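PDB 5DJS: tetratricopeptide TPR_2 repeat protein from Thermobaculum terrenum, which is of unknown function but joins tetratricopeptide repeat helices to a two-domain GT-B glycosyltransferase family 41 fold, modelled with uridine-5'-diphosphate in a pocket. Local coordinates for residues A11-A16 against W33-I38; A27-C32 against H47-L52; N272-R277 against Y297-V302; C311-D316 against R491-V496; P318-A323 against L429-P434. The protein carries 1 engineered substitution. All coordinates share one frame; numbering follows the deposited sequence.

Contact 1: residues A11-A16 against W33-I38; sequences ALLSHA and WRVLQI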
# COMPACT_ATOMS: atom_id res chain seq x y z
N ALA A 11 22.15 -27.90 -0.03
CA ALA A 11 21.20 -28.22 -1.11
C ALA A 11 19.74 -27.86 -0.74
O ALA A 11 18.97 -27.39 -1.58
CB ALA A 11 21.30 -29.69 -1.49
N LEU A 12 19.36 -28.12 0.51
CA LEU A 12 18.06 -27.70 1.04
C LEU A 12 17.95 -26.18 1.10
O LEU A 12 16.88 -25.63 0.81
CB LEU A 12 17.81 -28.30 2.42
CG LEU A 12 17.54 -29.81 2.44
CD1 LEU A 12 17.80 -30.39 3.83
CD2 LEU A 12 16.12 -30.12 1.99
N LEU A 13 19.04 -25.51 1.46
CA LEU A 13 19.04 -24.06 1.67
C LEU A 13 18.96 -23.27 0.35
O LEU A 13 18.29 -22.24 0.29
CB LEU A 13 20.25 -23.63 2.51
CG LEU A 13 20.05 -22.63 3.67
CD1 LEU A 13 18.78 -22.85 4.48
CD2 LEU A 13 21.27 -22.68 4.59
N SER A 14 19.63 -23.75 -0.69
CA SER A 14 19.51 -23.15 -2.03
C SER A 14 18.17 -23.50 -2.69
O SER A 14 17.58 -22.65 -3.36
CB SER A 14 20.67 -23.56 -2.93
OG SER A 14 20.88 -24.95 -2.86
N HIS A 15 17.71 -24.74 -2.50
CA HIS A 15 16.37 -25.15 -2.95
C HIS A 15 15.28 -24.27 -2.32
O HIS A 15 14.32 -23.88 -2.99
CB HIS A 15 16.11 -26.64 -2.65
CG HIS A 15 14.72 -27.10 -2.96
ND1 HIS A 15 13.82 -27.47 -1.97
CD2 HIS A 15 14.06 -27.26 -4.13
CE1 HIS A 15 12.68 -27.84 -2.53
NE2 HIS A 15 12.80 -27.72 -3.84
N ALA A 16 15.44 -23.97 -1.03
CA ALA A 16 14.50 -23.14 -0.30
C ALA A 16 14.47 -21.71 -0.83
O ALA A 16 13.40 -21.12 -0.96
CB ALA A 16 14.83 -23.14 1.18
N TRP A 33 12.18 -26.30 7.36
CA TRP A 33 11.97 -27.20 8.50
C TRP A 33 12.95 -28.37 8.46
O TRP A 33 13.50 -28.74 9.50
CB TRP A 33 10.52 -27.71 8.60
CG TRP A 33 9.55 -26.66 9.11
CD1 TRP A 33 8.47 -26.15 8.45
CD2 TRP A 33 9.60 -25.97 10.38
NE1 TRP A 33 7.83 -25.20 9.22
CE2 TRP A 33 8.50 -25.07 10.40
CE3 TRP A 33 10.45 -26.03 11.49
CZ2 TRP A 33 8.24 -24.24 11.50
CZ3 TRP A 33 10.19 -25.20 12.58
CH2 TRP A 33 9.09 -24.32 12.57
N ARG A 34 13.18 -28.93 7.27
CA ARG A 34 14.15 -30.03 7.09
C ARG A 34 15.57 -29.65 7.52
O ARG A 34 16.31 -30.50 8.02
CB ARG A 34 14.16 -30.56 5.64
CG ARG A 34 13.02 -31.53 5.33
CD ARG A 34 13.30 -32.41 4.12
NE ARG A 34 12.18 -33.32 3.87
CZ ARG A 34 11.08 -33.04 3.15
NH1 ARG A 34 10.91 -31.85 2.55
NH2 ARG A 34 10.13 -33.96 3.03
N VAL A 35 15.94 -28.39 7.34
CA VAL A 35 17.23 -27.87 7.82
C VAL A 35 17.26 -27.79 9.35
O VAL A 35 18.27 -28.14 9.97
CB VAL A 35 17.53 -26.48 7.22
CG1 VAL A 35 18.78 -25.85 7.85
CG2 VAL A 35 17.71 -26.57 5.71
N LEU A 36 16.17 -27.33 9.95
CA LEU A 36 16.09 -27.20 11.41
C LEU A 36 15.96 -28.54 12.15
O LEU A 36 16.32 -28.61 13.33
CB LEU A 36 14.94 -26.27 11.82
CG LEU A 36 15.05 -24.83 11.31
CD1 LEU A 36 13.77 -24.07 11.61
CD2 LEU A 36 16.25 -24.08 11.87
N GLN A 37 15.46 -29.58 11.48
CA GLN A 37 15.48 -30.95 12.04
C GLN A 37 16.91 -31.46 12.21
O GLN A 37 17.21 -32.14 13.19
CB GLN A 37 14.71 -31.93 11.15
CG GLN A 37 13.20 -31.70 11.10
CD GLN A 37 12.52 -32.54 10.03
OE1 GLN A 37 12.98 -33.63 9.69
NE2 GLN A 37 11.42 -32.02 9.48
N ILE A 38 17.77 -31.13 11.25
CA ILE A 38 19.17 -31.55 11.25
C ILE A 38 19.98 -30.61 12.14
O ILE A 38 20.79 -31.07 12.95
CB ILE A 38 19.77 -31.55 9.83
CG1 ILE A 38 19.01 -32.52 8.90
CG2 ILE A 38 21.25 -31.94 9.86
CD1 ILE A 38 19.23 -32.28 7.42

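Contact 2: residues A27-C32 against H47-L52; sequences ASERAC and HLLGLL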
# COMPACT_ATOMS: atom_id res chain seq x y z
N ALA A 27 6.63 -25.00 -0.36
CA ALA A 27 7.84 -25.79 -0.62
C ALA A 27 9.09 -25.23 0.05
O ALA A 27 9.95 -25.99 0.49
CB ALA A 27 8.07 -25.93 -2.12
N SER A 28 9.21 -23.90 0.10
CA SER A 28 10.34 -23.24 0.78
C SER A 28 10.27 -23.47 2.30
O SER A 28 11.29 -23.75 2.93
CB SER A 28 10.37 -21.74 0.48
OG SER A 28 11.55 -21.14 0.99
N GLU A 29 9.07 -23.33 2.86
CA GLU A 29 8.83 -23.61 4.28
C GLU A 29 9.26 -25.03 4.66
O GLU A 29 10.01 -25.20 5.62
CB GLU A 29 7.34 -23.40 4.63
CG GLU A 29 6.94 -23.88 6.03
CD GLU A 29 5.46 -23.71 6.34
OE1 GLU A 29 4.62 -24.09 5.51
OE2 GLU A 29 5.15 -23.22 7.45
N ARG A 30 8.77 -26.03 3.94
CA ARG A 30 9.02 -27.43 4.34
C ARG A 30 10.51 -27.79 4.23
O ARG A 30 11.02 -28.60 5.01
CB ARG A 30 8.09 -28.42 3.60
CG ARG A 30 8.61 -29.12 2.34
CD ARG A 30 7.67 -30.24 1.88
NE ARG A 30 6.34 -29.73 1.53
CZ ARG A 30 5.97 -29.24 0.33
NH1 ARG A 30 6.82 -29.18 -0.69
NH2 ARG A 30 4.73 -28.80 0.17
N ALA A 31 11.20 -27.17 3.27
CA ALA A 31 12.66 -27.29 3.14
C ALA A 31 13.40 -26.63 4.31
O ALA A 31 14.39 -27.18 4.80
CB ALA A 31 13.12 -26.70 1.82
N CYS A 32 12.94 -25.46 4.74
CA CYS A 32 13.48 -24.79 5.94
C CYS A 32 13.32 -25.62 7.21
O CYS A 32 14.20 -25.63 8.06
CB CYS A 32 12.83 -23.43 6.16
SG CYS A 32 13.42 -22.09 5.11
N HIS A 47 15.72 -17.48 9.84
CA HIS A 47 15.47 -16.23 9.12
C HIS A 47 14.49 -16.35 7.93
O HIS A 47 13.58 -15.52 7.80
CB HIS A 47 16.78 -15.64 8.60
CG HIS A 47 16.59 -14.52 7.63
ND1 HIS A 47 16.09 -13.29 8.00
CD2 HIS A 47 16.83 -14.45 6.29
CE1 HIS A 47 16.03 -12.51 6.94
NE2 HIS A 47 16.47 -13.19 5.89
N LEU A 48 14.68 -17.35 7.08
CA LEU A 48 13.84 -17.53 5.90
C LEU A 48 12.40 -17.92 6.25
O LEU A 48 11.45 -17.38 5.67
CB LEU A 48 14.47 -18.56 4.94
CG LEU A 48 13.79 -18.81 3.59
CD1 LEU A 48 13.45 -17.51 2.86
CD2 LEU A 48 14.68 -19.68 2.72
N LEU A 49 12.25 -18.86 7.19
CA LEU A 49 10.95 -19.14 7.82
C LEU A 49 10.32 -17.90 8.44
O LEU A 49 9.10 -17.73 8.41
CB LEU A 49 11.06 -20.21 8.90
CG LEU A 49 10.83 -21.67 8.54
CD1 LEU A 49 11.15 -22.54 9.74
CD2 LEU A 49 9.39 -21.92 8.12
N GLY A 50 11.15 -17.05 9.04
CA GLY A 50 10.76 -15.71 9.46
C GLY A 50 10.09 -14.90 8.37
O GLY A 50 8.96 -14.46 8.58
N LEU A 51 10.76 -14.70 7.23
CA LEU A 51 10.20 -13.93 6.09
C LEU A 51 8.86 -14.48 5.65
O LEU A 51 7.89 -13.73 5.53
CB LEU A 51 11.06 -14.01 4.82
CG LEU A 51 12.53 -13.69 4.79
CD1 LEU A 51 13.00 -13.62 3.33
CD2 LEU A 51 12.76 -12.37 5.46
N LEU A 52 8.83 -15.79 5.40
CA LEU A 52 7.72 -16.44 4.75
C LEU A 52 6.45 -16.30 5.57
O LEU A 52 5.41 -15.94 5.04
CB LEU A 52 8.03 -17.92 4.50
CG LEU A 52 9.16 -18.23 3.51
CD1 LEU A 52 9.58 -19.69 3.64
CD2 LEU A 52 8.75 -17.91 2.08

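Contact 3: residues N272-R277 against Y297-V302; sequences NTTGMR and YTERLV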
# COMPACT_ATOMS: atom_id res chain seq x y z
N ASN A 272 3.79 9.59 -0.75
CA ASN A 272 4.74 10.69 -0.60
C ASN A 272 5.73 10.62 -1.78
O ASN A 272 5.65 9.72 -2.63
CB ASN A 272 5.46 10.57 0.77
CG ASN A 272 5.99 11.89 1.35
OD1 ASN A 272 6.60 11.86 2.40
ND2 ASN A 272 5.76 13.04 0.72
N THR A 273 6.66 11.57 -1.84
CA THR A 273 7.66 11.60 -2.89
C THR A 273 8.51 10.34 -2.90
O THR A 273 8.72 9.72 -1.85
CB THR A 273 8.58 12.84 -2.74
OG1 THR A 273 9.37 12.99 -3.93
CG2 THR A 273 9.49 12.76 -1.49
N THR A 274 8.97 9.97 -4.09
CA THR A 274 10.03 8.98 -4.25
C THR A 274 11.39 9.53 -3.80
O THR A 274 12.30 8.76 -3.50
CB THR A 274 10.19 8.55 -5.71
OG1 THR A 274 10.40 9.72 -6.54
CG2 THR A 274 8.96 7.77 -6.19
N GLY A 275 11.52 10.87 -3.82
CA GLY A 275 12.75 11.56 -3.51
C GLY A 275 13.65 11.76 -4.72
O GLY A 275 14.66 12.48 -4.62
N MET A 276 13.27 11.17 -5.86
CA MET A 276 14.16 11.05 -7.03
C MET A 276 14.05 12.25 -7.97
O MET A 276 12.96 12.78 -8.17
CB MET A 276 13.81 9.78 -7.82
CG MET A 276 14.00 8.49 -7.05
SD MET A 276 13.27 7.07 -7.89
CE MET A 276 14.31 6.96 -9.35
N ARG A 277 15.18 12.64 -8.57
CA ARG A 277 15.20 13.57 -9.72
C ARG A 277 14.57 12.93 -10.95
O ARG A 277 13.86 13.60 -11.70
CB ARG A 277 16.63 13.97 -10.10
CG ARG A 277 17.35 14.88 -9.12
CD ARG A 277 18.75 15.21 -9.62
NE ARG A 277 18.86 16.60 -10.08
CZ ARG A 277 19.19 17.65 -9.33
NH1 ARG A 277 19.48 17.52 -8.02
NH2 ARG A 277 19.25 18.87 -9.88
N TYR A 297 8.14 17.61 -2.64
CA TYR A 297 8.19 16.61 -3.71
C TYR A 297 9.18 17.00 -4.80
O TYR A 297 9.12 18.11 -5.33
CB TYR A 297 6.80 16.46 -4.34
CG TYR A 297 5.78 15.88 -3.40
CD1 TYR A 297 5.19 16.66 -2.40
CD2 TYR A 297 5.41 14.54 -3.48
CE1 TYR A 297 4.26 16.13 -1.51
CE2 TYR A 297 4.48 13.99 -2.60
CZ TYR A 297 3.90 14.79 -1.62
OH TYR A 297 2.98 14.25 -0.74
N THR A 298 10.08 16.08 -5.13
CA THR A 298 10.95 16.23 -6.31
C THR A 298 10.12 16.18 -7.59
O THR A 298 10.40 16.92 -8.54
CB THR A 298 12.00 15.12 -6.40
OG1 THR A 298 11.34 13.85 -6.27
CG2 THR A 298 13.07 15.29 -5.33
N GLU A 299 9.11 15.32 -7.61
CA GLU A 299 8.20 15.23 -8.74
C GLU A 299 7.34 16.50 -8.83
O GLU A 299 7.14 17.18 -7.81
CB GLU A 299 7.25 14.03 -8.60
CG GLU A 299 7.89 12.68 -8.26
CD GLU A 299 7.95 12.38 -6.76
OE1 GLU A 299 7.79 13.30 -5.93
OE2 GLU A 299 8.19 11.22 -6.41
N ARG A 300 6.84 16.80 -10.02
CA ARG A 300 5.79 17.81 -10.16
C ARG A 300 4.45 17.15 -9.86
O ARG A 300 4.11 16.12 -10.45
CB ARG A 300 5.73 18.40 -11.56
CG ARG A 300 6.63 19.61 -11.76
CD ARG A 300 6.33 20.23 -13.11
NE ARG A 300 7.56 20.63 -13.81
CZ ARG A 300 7.76 20.56 -15.13
NH1 ARG A 300 6.83 20.09 -15.96
NH2 ARG A 300 8.93 20.97 -15.62
N LEU A 301 3.70 17.75 -8.94
CA LEU A 301 2.40 17.22 -8.56
C LEU A 301 1.38 17.52 -9.66
O LEU A 301 1.32 18.64 -10.17
CB LEU A 301 1.95 17.84 -7.23
CG LEU A 301 2.81 17.52 -6.01
CD1 LEU A 301 2.40 18.40 -4.84
CD2 LEU A 301 2.71 16.06 -5.62
N VAL A 302 0.61 16.50 -10.03
CA VAL A 302 -0.45 16.63 -11.02
C VAL A 302 -1.76 16.45 -10.27
O VAL A 302 -2.18 15.32 -9.99
CB VAL A 302 -0.30 15.56 -12.14
CG1 VAL A 302 -1.49 15.55 -13.09
CG2 VAL A 302 0.98 15.79 -12.92

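Contact 4: residues C311-D316 against R491-V496; sequences CNPPPD and RWLRSV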
# COMPACT_ATOMS: atom_id res chain seq x y z
N CYS A 311 -13.29 4.75 -8.84
CA CYS A 311 -14.19 4.27 -7.77
C CYS A 311 -15.28 3.25 -8.19
O CYS A 311 -16.11 2.85 -7.36
CB CYS A 311 -14.85 5.47 -7.11
SG CYS A 311 -13.68 6.64 -6.39
N ASN A 312 -15.29 2.81 -9.44
CA ASN A 312 -16.28 1.82 -9.88
C ASN A 312 -16.04 0.46 -9.23
O ASN A 312 -14.90 -0.01 -9.20
CB ASN A 312 -16.30 1.69 -11.42
CG ASN A 312 -15.01 1.12 -11.98
OD1 ASN A 312 -13.94 1.66 -11.74
ND2 ASN A 312 -15.10 0.01 -12.69
N PRO A 313 -17.10 -0.19 -8.70
CA PRO A 313 -16.92 -1.42 -7.94
C PRO A 313 -16.79 -2.65 -8.82
O PRO A 313 -17.17 -2.60 -9.98
CB PRO A 313 -18.22 -1.51 -7.16
CG PRO A 313 -19.22 -1.01 -8.13
CD PRO A 313 -18.53 0.09 -8.90
N PRO A 314 -16.29 -3.77 -8.27
CA PRO A 314 -16.22 -4.99 -9.06
C PRO A 314 -17.62 -5.56 -9.37
O PRO A 314 -18.61 -5.15 -8.74
CB PRO A 314 -15.41 -5.94 -8.17
CG PRO A 314 -15.67 -5.47 -6.79
CD PRO A 314 -15.79 -3.97 -6.90
N PRO A 315 -17.71 -6.48 -10.35
CA PRO A 315 -19.02 -7.05 -10.69
C PRO A 315 -19.60 -7.96 -9.58
O PRO A 315 -20.80 -7.92 -9.34
CB PRO A 315 -18.73 -7.85 -11.97
CG PRO A 315 -17.28 -8.21 -11.88
CD PRO A 315 -16.61 -7.10 -11.13
N ASP A 316 -18.74 -8.72 -8.89
CA ASP A 316 -19.18 -9.69 -7.86
C ASP A 316 -19.43 -9.06 -6.47
O ASP A 316 -19.10 -9.66 -5.44
CB ASP A 316 -18.16 -10.86 -7.78
CG ASP A 316 -16.76 -10.41 -7.33
OD1 ASP A 316 -16.39 -9.24 -7.54
OD2 ASP A 316 -16.02 -11.25 -6.76
N ARG A 491 -27.12 6.05 -4.16
CA ARG A 491 -27.12 6.85 -5.39
C ARG A 491 -25.72 7.03 -5.96
O ARG A 491 -25.51 6.88 -7.16
CB ARG A 491 -27.75 8.23 -5.15
CG ARG A 491 -29.24 8.14 -4.84
CD ARG A 491 -29.88 9.51 -4.68
NE ARG A 491 -31.30 9.36 -4.38
CZ ARG A 491 -32.24 9.05 -5.27
NH1 ARG A 491 -31.95 8.84 -6.56
NH2 ARG A 491 -33.50 8.93 -4.87
N TRP A 492 -24.78 7.38 -5.08
CA TRP A 492 -23.37 7.48 -5.45
C TRP A 492 -22.86 6.15 -6.07
O TRP A 492 -22.28 6.18 -7.15
CB TRP A 492 -22.54 7.91 -4.24
CG TRP A 492 -21.05 7.90 -4.45
CD1 TRP A 492 -20.28 8.92 -4.93
CD2 TRP A 492 -20.16 6.81 -4.18
NE1 TRP A 492 -18.96 8.52 -4.98
CE2 TRP A 492 -18.86 7.23 -4.53
CE3 TRP A 492 -20.34 5.51 -3.68
CZ2 TRP A 492 -17.74 6.41 -4.39
CZ3 TRP A 492 -19.23 4.69 -3.55
CH2 TRP A 492 -17.94 5.14 -3.90
N LEU A 493 -23.12 5.02 -5.40
CA LEU A 493 -22.70 3.68 -5.90
C LEU A 493 -23.11 3.47 -7.37
O LEU A 493 -22.29 3.07 -8.19
CB LEU A 493 -23.31 2.55 -5.05
CG LEU A 493 -22.69 1.14 -4.96
CD1 LEU A 493 -23.77 0.06 -5.01
CD2 LEU A 493 -21.64 0.83 -6.01
N ARG A 494 -24.37 3.75 -7.67
CA ARG A 494 -24.95 3.54 -9.00
C ARG A 494 -24.34 4.47 -10.05
O ARG A 494 -24.01 4.03 -11.16
CB ARG A 494 -26.47 3.77 -8.95
CG ARG A 494 -27.26 3.10 -10.07
CD ARG A 494 -28.25 4.03 -10.77
NE ARG A 494 -28.92 4.98 -9.87
CZ ARG A 494 -29.97 4.72 -9.08
NH1 ARG A 494 -30.53 3.51 -9.05
NH2 ARG A 494 -30.47 5.69 -8.31
N SER A 495 -24.22 5.75 -9.69
CA SER A 495 -23.57 6.78 -10.53
C SER A 495 -22.14 6.41 -10.90
O SER A 495 -21.73 6.50 -12.06
CB SER A 495 -23.57 8.12 -9.78
OG SER A 495 -22.67 9.03 -10.35
N VAL A 496 -21.40 5.97 -9.89
CA VAL A 496 -20.01 5.55 -10.02
C VAL A 496 -19.87 4.22 -10.78
O VAL A 496 -18.92 4.04 -11.54
CB VAL A 496 -19.32 5.55 -8.61
CG1 VAL A 496 -18.48 4.32 -8.34
CG2 VAL A 496 -18.52 6.83 -8.41

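Contact 5: residues P318-A323 against L429-P434; sequences PGWAPA and LWMGVP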
# COMPACT_ATOMS: atom_id res chain seq x y z
N PRO A 318 -21.13 -8.08 -3.06
CA PRO A 318 -22.11 -8.82 -2.24
C PRO A 318 -23.53 -8.30 -2.22
O PRO A 318 -24.47 -9.10 -2.10
CB PRO A 318 -21.52 -8.73 -0.84
CG PRO A 318 -20.06 -8.72 -1.08
CD PRO A 318 -19.88 -7.85 -2.30
N GLY A 319 -23.71 -6.98 -2.33
CA GLY A 319 -25.05 -6.40 -2.32
C GLY A 319 -25.57 -6.27 -0.90
O GLY A 319 -25.37 -7.13 -0.03
N TRP A 320 -26.28 -5.17 -0.68
CA TRP A 320 -26.56 -4.68 0.67
C TRP A 320 -27.62 -5.54 1.35
O TRP A 320 -28.51 -6.07 0.69
CB TRP A 320 -27.04 -3.22 0.61
CG TRP A 320 -26.05 -2.25 0.01
CD1 TRP A 320 -24.88 -2.54 -0.66
CD2 TRP A 320 -26.17 -0.83 0.00
NE1 TRP A 320 -24.27 -1.38 -1.06
CE2 TRP A 320 -25.04 -0.31 -0.67
CE3 TRP A 320 -27.12 0.07 0.50
CZ2 TRP A 320 -24.83 1.06 -0.86
CZ3 TRP A 320 -26.92 1.43 0.32
CH2 TRP A 320 -25.78 1.91 -0.36
N ALA A 321 -27.50 -5.66 2.67
CA ALA A 321 -28.47 -6.38 3.49
C ALA A 321 -29.47 -5.35 4.05
O ALA A 321 -29.22 -4.14 3.96
CB ALA A 321 -27.77 -7.12 4.62
N PRO A 322 -30.60 -5.81 4.63
CA PRO A 322 -31.53 -4.85 5.24
C PRO A 322 -31.08 -4.25 6.61
O PRO A 322 -31.93 -3.79 7.37
CB PRO A 322 -32.84 -5.66 5.35
CG PRO A 322 -32.40 -7.09 5.41
CD PRO A 322 -31.18 -7.17 4.55
N ALA A 323 -29.76 -4.21 6.87
CA ALA A 323 -29.15 -3.89 8.19
C ALA A 323 -29.23 -5.08 9.15
O ALA A 323 -30.33 -5.55 9.44
CB ALA A 323 -29.77 -2.63 8.81
N LEU A 429 -17.78 2.51 1.58
CA LEU A 429 -18.76 3.28 0.81
C LEU A 429 -19.52 2.40 -0.20
O LEU A 429 -20.73 2.51 -0.30
CB LEU A 429 -18.10 4.47 0.09
CG LEU A 429 -17.35 5.54 0.89
CD1 LEU A 429 -17.17 6.80 0.05
CD2 LEU A 429 -18.01 5.89 2.21
N TRP A 430 -18.81 1.52 -0.91
CA TRP A 430 -19.47 0.56 -1.83
C TRP A 430 -20.59 -0.27 -1.16
O TRP A 430 -21.56 -0.65 -1.84
CB TRP A 430 -18.45 -0.43 -2.44
CG TRP A 430 -17.54 0.12 -3.52
CD1 TRP A 430 -17.74 1.24 -4.29
CD2 TRP A 430 -16.31 -0.46 -3.97
NE1 TRP A 430 -16.69 1.39 -5.17
CE2 TRP A 430 -15.81 0.36 -5.00
CE3 TRP A 430 -15.58 -1.60 -3.59
CZ2 TRP A 430 -14.60 0.09 -5.65
CZ3 TRP A 430 -14.38 -1.88 -4.25
CH2 TRP A 430 -13.90 -1.04 -5.27
N MET A 431 -20.43 -0.54 0.14
CA MET A 431 -21.44 -1.25 0.95
C MET A 431 -22.37 -0.33 1.77
O MET A 431 -23.01 -0.77 2.73
CB MET A 431 -20.72 -2.24 1.88
CG MET A 431 -19.86 -3.27 1.16
SD MET A 431 -20.76 -4.22 -0.09
CE MET A 431 -21.98 -5.08 0.91
N GLY A 432 -22.47 0.94 1.38
CA GLY A 432 -23.36 1.87 2.03
C GLY A 432 -23.06 2.17 3.49
O GLY A 432 -23.98 2.50 4.24
N VAL A 433 -21.79 2.06 3.88
CA VAL A 433 -21.33 2.37 5.23
C VAL A 433 -20.57 3.70 5.15
O VAL A 433 -19.63 3.81 4.37
CB VAL A 433 -20.42 1.26 5.79
CG1 VAL A 433 -19.96 1.59 7.21
CG2 VAL A 433 -21.15 -0.07 5.79
N PRO A 434 -20.96 4.70 5.97
CA PRO A 434 -20.18 5.93 6.02
C PRO A 434 -18.83 5.74 6.74
O PRO A 434 -18.68 4.81 7.55
CB PRO A 434 -21.07 6.91 6.80
CG PRO A 434 -22.14 6.10 7.43
CD PRO A 434 -22.02 4.68 6.99

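Contact 1: residues A11-A16 against W33-I38
Leu12 meets Val35 first: its CB lies 3.7 Å from Val35 CG2, and these are the two residues whose CA atoms come nearest across the pair. With CG set beside the backbone N (chi1 -71°), the isobutyl group of Leu12 reaches on toward the second helix and lies across Arg34 at about a right angle, Leu12 CD1 being 4.1 Å from Arg34 CB. Arg34 meets it with CB, and its extended chain then departs from the first helix. The same methyl of Leu12 brushes the end of Ile38, 4.3 Å from CD1 to CD1. Next comes Leu13, which sends CD1 to within 4.1 Å of Val35 CG2, so that this one valine methyl is shared by two consecutive leucines. No hydrogen bond crosses the interface; it is an apolar antiparallel helix packing, with the local axes 9.8 Å apart and 156° between their directions. Helices 5-21 and 25-38 follow one another as a hairpin. Ile9 of the first also touches Val35 and Ile38, and helix 43-56 comes up beside both, Glu44 on Leu13 and Leu46 and Leu49 on Leu36.

Contact 2: residues A27-C32 against H47-L52
The tetratricopeptide-type stack of antiparallel helices continues here, with Cys32, Ser28 and Glu29 of helix 25-38 set against Leu48, Leu49 and Leu52 of helix 43-56. Cys32 lies among the leucines at one end. Its SG, beside the backbone N (chi1 -77°), is 3.6 Å from Leu48 CD2, and its CB is equally close, 3.6 Å, to Leu49 CG, so the thiol and the methylene are each backed by a different leucine. One helical turn earlier, Ser28 turns OG toward Leu52, whose CD1 is 3.6 Å away. That hydroxyl has its polar partner elsewhere, in a hydrogen bond with Ala16 O of helix 5-21, so it is satisfied although Leu52 CD1 and Leu48 CD2 lie against it. The local axes pass 9.5 Å apart at 151°, as in the helical solenoid that tetratricopeptide repeats build; residues 43-76, which include helix 43-56, form one such repeat. Glu29 works along the flank: CG is anti to its N and the chain stays extended, so the aliphatic part crosses Leu49 at about a right angle, with Glu29 CG 3.8 Å from Leu49 CD2. Beyond CG the chain leads off from Leu49, and OE2 makes a weak hydrogen bond with His53 NE2. The same end of Leu48 also touches Ala16 and His17 of helix 5-21, and Leu49 reaches Leu65 of helix 59-72.

Contact 3: residues N272-R277 against Y297-V302
A bend at chi2 (92°) turns the Glu299 carboxylate back onto Thr273 and Thr274, whose hydroxyls are set by different first torsions: OG1 of Thr273 is anti to its N (-168°), OG1 of Thr274 sits between N and carbonyl carbon (55°). The carboxylate clamps both. Thr273 OG1 donates to Glu299 OE1 at 2.6 Å, on the syn side but tilted from the carboxylate plane. Glu299 OE2 takes two bonds: Thr274 N comes nearly straight onto its syn lone pair at 2.7 Å, and Thr274 OG1 approaches from above the plane, also at 2.7 Å. Each hydroxyl further accepts from the backbone N two residues on, Thr273 from Gly275 and Thr274 from Met276, making two overlapping ST turns. Thr298 OG1 adds a bond to Met276 O of 2.7 Å, arriving above the carbonyl plane, while Tyr297 lays its ring beside Thr273, CD2 3.7 Å from Thr273 CB. The buried carboxylate thus ties the loop between strands 263-266 and 281-285 to the turn leading into strand 300-304, an outermost strand of the first of the two parallel sheets, which pairs with 281-285. Helix 129-143 touches the loop, through Ala136 on Thr273 and Trp139 on Met276.

Contact 4: residues C311-D316 against R491-V496
Pro313 rests on Leu493, its CG 3.7 Å from Leu493 CD2, with the pyrrolidine ring and the leucine chain set obliquely to each other. Beside them Cys311 points its CB into the angle between two residues of the helix, 4.0 Å from Val496 CG1 and 4.1 Å from Trp492 CZ2. Asn312 adds its CB against Val496 O at 3.5 Å and then turns its amide away. Within the helix these partners also pack on each other. Trp492 has CG anti to its backbone N (chi1 173°), which carries the benzo part of the indole toward Cys311, and Val496, one turn on, sets CG2 on one face of that indole, toward its rim, 3.7 Å above the plane. Further out, Leu426 of helix 423-430 touches both Cys311 and Trp492. The polar backbone of Cys311 is held from outside: its N is hydrogen-bonded to Asp500 OD2, farther along helix 479-521, and its O to Trp430 NE1. In this GT-B fold the loop runs between strand 300-304 of one parallel sheet and strand 332-335 of the other, so the contact lays the interdomain connection on the long C-terminal helix. Since no hydrogen bond passes between 311-316 and 491-496, the fit rests on apolar packing, whereas the directional bonds are those of the Cys311 backbone to Asp500 and Trp430.

Contact 5: residues P318-A323 against L429-P434
Trp320 NE1 donates to Trp430 O at 2.9 Å, the N-H...O angle 154° and the oxygen close to the indole plane. The acceptor belongs to the last turn of helix 423-430, which stops in a Schellman motif: Gly432 N bonds to Leu429 O, Val433 N to Ala428 O, and Gly432, at positive phi, is the C-prime residue. The indole lies against this helix end. Gly432 CA sits over one face, 3.7 Å from the centroid of the six-membered ring in a CH-pi contact, and Gly432 N and Met431 C lie over the same ring system nearer its rim. Thr423, Thr424 and Glu427, at the other end of the helix and along it, line the uridine-5'-diphosphate pocket, so Trp320 joins the loop between the two sheets to the C-terminal end of that helix. Arg486 and Arg490 of helix 479-521 touch the indole. Met431, bent at chi2 and chi3, folds back toward the loop, with SD oblique to the five-membered ring at 5.3 Å and CE 4.1 Å from Pro318 CB.

In the fold
Contacts 1 and 2 share helix 25-38 and have centres 9 Å apart; the Ala16 O to Ser28 OG bond, 2.7 Å, and Leu49 packing on Leu36 link the three helices 5-21, 25-38 and 43-56. Contacts 4 and 5 form a second pair, 12 Å apart between centres, with 5 nested in the chain loop closed by 4. Trp430 joins them: NE1 is 2.7 Å from Cys311 O, and its ring packs on Pro313 and Pro314. That side chain is about 7 Å from uridine-5'-diphosphate, Pro313's about 12 Å. Contact 3, at outermost strand 300-304 of the first sheet, has its nearest atoms about 15 Å from contact 4; those of contact 1 are about 32 Å from it.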